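Side-chain contact in xylulose kinase (Escherichia coli, PDB 2ITM), which phosphorylates D-xylulose to D-xylulose 5-phosphate at the expense of ATP, and accepts 1-deoxy-D-xylulose less efficiently: residues A[106-111]-A[121-126]. Numbering follows the deposited sequence.
Sequences TLLEAR and NLMMPG
E109, in the last turn of helix 102-111, faces M123 in the irregular loop between helices 115-119 and 128-138, their CA atoms 7.2 Å apart. One carboxylate oxygen accepts from the loop backbone: M123 N donates to E109 OE1 at 2.9 Å, with an N-H...O angle of 160°. The donor does not lie in the carboxylate plane but comes from above it, 37° out. Extended beyond CG (chi2 179°), the glutamate reaches from the helix to the loop and passes M123 in the opposite direction, so that its OE1 also lies 3.2 Å from M123 CB. L122 touches the same oxygen more loosely through CG. The methionine has its CG anti to the backbone N and then bends at chi2 and chi3, a course that brings CE within 3.4 Å of L108 CD1, a tight, oblique contact between apolar ends. Around this pair, A129 meets L108, while P130 and M175 pack on M123. E109 OE2 forms a salt bridge with R116 in helix 115-119. With an alanine here, the M123 amide would probably lose this acceptor and R116 its carboxylate mate. The side chain of M123 is about 9 Å from that of H78, which binds the substrate. Within the N-terminal FGGY domain, one carboxylate thus ties helices 102-111 and 115-119 to the loop, one oxygen taking a backbone N-H and the other an arginine, its charge probably balanced by R116.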
ATOM      1  N   THR A 106     -14.875 -22.057 -20.890  1.00 26.68           N
ATOM      2  CA  THR A 106     -14.037 -22.045 -22.078  1.00 26.02           C
ATOM      3  C   THR A 106     -14.475 -23.109 -23.031  1.00 22.92           C
ATOM      4  O   THR A 106     -14.584 -22.894 -24.191  1.00 28.84           O
ATOM      5  CB  THR A 106     -12.581 -22.273 -21.721  1.00 27.99           C
ATOM      6  OG1 THR A 106     -12.159 -21.350 -20.735  1.00 23.94           O
ATOM      7  CG2 THR A 106     -11.728 -21.952 -22.845  1.00 23.21           C
ATOM      8  N   LEU A 107     -14.735 -24.282 -22.499  1.00 40.39           N
ATOM      9  CA  LEU A 107     -15.181 -25.383 -23.322  1.00 32.59           C
ATOM     10  C   LEU A 107     -16.442 -25.041 -24.094  1.00 29.30           C
ATOM     11  O   LEU A 107     -16.563 -25.307 -25.235  1.00 25.80           O
ATOM     12  CB  LEU A 107     -15.435 -26.586 -22.468  1.00 42.81           C
ATOM     13  CG  LEU A 107     -14.823 -27.880 -22.908  1.00 62.20           C
ATOM     14  CD1 LEU A 107     -15.496 -28.980 -22.189  1.00 58.22           C
ATOM     15  CD2 LEU A 107     -14.913 -28.032 -24.394  1.00 60.62           C
ATOM     16  N   LEU A 108     -17.378 -24.447 -23.408  1.00 34.00           N
ATOM     17  CA  LEU A 108     -18.624 -24.088 -23.999  1.00 29.65           C
ATOM     18  C   LEU A 108     -18.485 -23.103 -25.118  1.00 26.42           C
ATOM     19  O   LEU A 108     -19.117 -23.211 -26.087  1.00 29.06           O
ATOM     20  CB  LEU A 108     -19.574 -23.588 -22.946  1.00 39.31           C
ATOM     21  CG  LEU A 108     -20.960 -24.171 -22.890  1.00 51.35           C
ATOM     22  CD1 LEU A 108     -21.977 -23.184 -22.428  1.00 34.39           C
ATOM     23  CD2 LEU A 108     -21.357 -24.782 -24.168  1.00 42.19           C
ATOM     24  N   GLU A 109     -17.629 -22.137 -24.955  1.00 33.64           N
ATOM     25  CA  GLU A 109     -17.411 -21.127 -25.967  1.00 34.97           C
ATOM     26  C   GLU A 109     -16.689 -21.674 -27.171  1.00 46.64           C
ATOM     27  O   GLU A 109     -16.856 -21.196 -28.259  1.00 43.57           O
ATOM     28  CB  GLU A 109     -16.740 -19.896 -25.399  1.00 37.02           C
ATOM     29  CG  GLU A 109     -17.726 -18.931 -24.803  1.00 41.04           C
ATOM     30  CD  GLU A 109     -17.130 -17.678 -24.193  1.00 43.06           C
ATOM     31  OE1 GLU A 109     -17.882 -16.791 -23.861  1.00 31.32           O
ATOM     32  OE2 GLU A 109     -15.918 -17.587 -24.024  1.00 45.19           O
ATOM     33  N   ALA A 110     -15.904 -22.712 -26.960  1.00 41.37           N
ATOM     34  CA  ALA A 110     -15.220 -23.374 -28.029  1.00 47.70           C
ATOM     35  C   ALA A 110     -16.232 -24.211 -28.787  1.00 53.85           C
ATOM     36  O   ALA A 110     -16.255 -24.229 -29.985  1.00 36.63           O
ATOM     37  CB  ALA A 110     -14.150 -24.221 -27.503  1.00 37.67           C
ATOM     38  N   ARG A 111     -17.073 -24.902 -28.040  1.00 53.54           N
ATOM     39  CA  ARG A 111     -18.114 -25.737 -28.614  1.00 54.25           C
ATOM     40  C   ARG A 111     -19.101 -24.914 -29.402  1.00 36.78           C
ATOM     41  O   ARG A 111     -19.464 -25.293 -30.448  1.00 46.60           O
ATOM     42  CB  ARG A 111     -18.892 -26.438 -27.526  1.00 49.44           C
ATOM     43  CG  ARG A 111     -18.500 -27.794 -27.197  1.00 50.53           C
ATOM     44  CD  ARG A 111     -19.331 -28.348 -26.066  1.00 62.43           C
ATOM     45  NE  ARG A 111     -18.595 -29.249 -25.210  1.00 69.26           N
ATOM     46  CZ  ARG A 111     -19.135 -30.174 -24.470  1.00 62.77           C
ATOM     47  NH1 ARG A 111     -20.433 -30.317 -24.451  1.00 67.33           N
ATOM     48  NH2 ARG A 111     -18.382 -30.961 -23.748  1.00 67.31           N
ATOM     49  N   ASN A 121     -23.639 -12.331 -24.497  1.00 32.56           N
ATOM     50  CA  ASN A 121     -22.768 -12.275 -23.345  1.00 25.94           C
ATOM     51  C   ASN A 121     -21.487 -13.056 -23.525  1.00 35.28           C
ATOM     52  O   ASN A 121     -21.433 -14.012 -24.278  1.00 35.61           O
ATOM     53  CB  ASN A 121     -23.489 -12.752 -22.094  1.00 30.60           C
ATOM     54  CG  ASN A 121     -24.556 -11.810 -21.664  1.00 36.05           C
ATOM     55  OD1 ASN A 121     -25.729 -12.049 -21.885  1.00 38.81           O
ATOM     56  ND2 ASN A 121     -24.155 -10.717 -21.069  1.00 41.31           N
ATOM     57  N   LEU A 122     -20.461 -12.638 -22.806  1.00 43.96           N
ATOM     58  CA  LEU A 122     -19.335 -13.496 -22.528  1.00 40.11           C
ATOM     59  C   LEU A 122     -19.618 -14.442 -21.388  1.00 41.47           C
ATOM     60  O   LEU A 122     -20.200 -14.063 -20.386  1.00 33.22           O
ATOM     61  CB  LEU A 122     -18.083 -12.675 -22.238  1.00 41.84           C
ATOM     62  CG  LEU A 122     -16.772 -13.342 -22.643  1.00 52.42           C
ATOM     63  CD1 LEU A 122     -16.067 -12.566 -23.727  1.00 71.44           C
ATOM     64  CD2 LEU A 122     -15.867 -13.578 -21.456  1.00 48.72           C
ATOM     65  N   MET A 123     -19.181 -15.678 -21.558  1.00 30.98           N
ATOM     66  CA  MET A 123     -19.528 -16.743 -20.654  1.00 31.58           C
ATOM     67  C   MET A 123     -18.793 -16.589 -19.338  1.00 41.50           C
ATOM     68  O   MET A 123     -17.597 -16.359 -19.309  1.00 42.29           O
ATOM     69  CB  MET A 123     -19.226 -18.087 -21.294  1.00 37.77           C
ATOM     70  CG  MET A 123     -19.764 -19.267 -20.539  1.00 41.46           C
ATOM     71  SD  MET A 123     -21.542 -19.417 -20.568  1.00 38.59           S
ATOM     72  CE  MET A 123     -21.793 -19.786 -22.286  1.00 23.81           C
ATOM     73  N   MET A 124     -19.536 -16.686 -18.250  1.00 35.78           N
ATOM     74  CA  MET A 124     -18.976 -16.574 -16.926  1.00 26.22           C
ATOM     75  C   MET A 124     -19.384 -17.773 -16.097  1.00 35.69           C
ATOM     76  O   MET A 124     -20.417 -18.367 -16.330  1.00 24.72           O
ATOM     77  CB  MET A 124     -19.479 -15.313 -16.249  1.00 31.85           C
ATOM     78  CG  MET A 124     -19.249 -14.062 -17.042  1.00 53.97           C
ATOM     79  SD  MET A 124     -17.603 -13.388 -16.816  1.00 63.62           S
ATOM     80  CE  MET A 124     -17.827 -12.474 -15.304  1.00 83.11           C
ATOM     81  N   PRO A 125     -18.554 -18.113 -15.127  1.00 27.45           N
ATOM     82  CA  PRO A 125     -18.729 -19.324 -14.332  1.00 28.71           C
ATOM     83  C   PRO A 125     -19.940 -19.205 -13.443  1.00 34.09           C
ATOM     84  O   PRO A 125     -20.483 -20.210 -13.025  1.00 35.53           O
ATOM     85  CB  PRO A 125     -17.470 -19.360 -13.478  1.00 24.27           C
ATOM     86  CG  PRO A 125     -16.497 -18.631 -14.227  1.00 43.06           C
ATOM     87  CD  PRO A 125     -17.186 -17.598 -15.051  1.00 30.49           C
ATOM     88  N   GLY A 126     -20.339 -17.972 -13.164  1.00 30.98           N
ATOM     89  CA  GLY A 126     -21.536 -17.679 -12.410  1.00 33.91           C
ATOM     90  C   GLY A 126     -22.814 -17.990 -13.159  1.00 33.00           C
ATOM     91  O   GLY A 126     -23.859 -18.151 -12.551  1.00 31.19           O
TER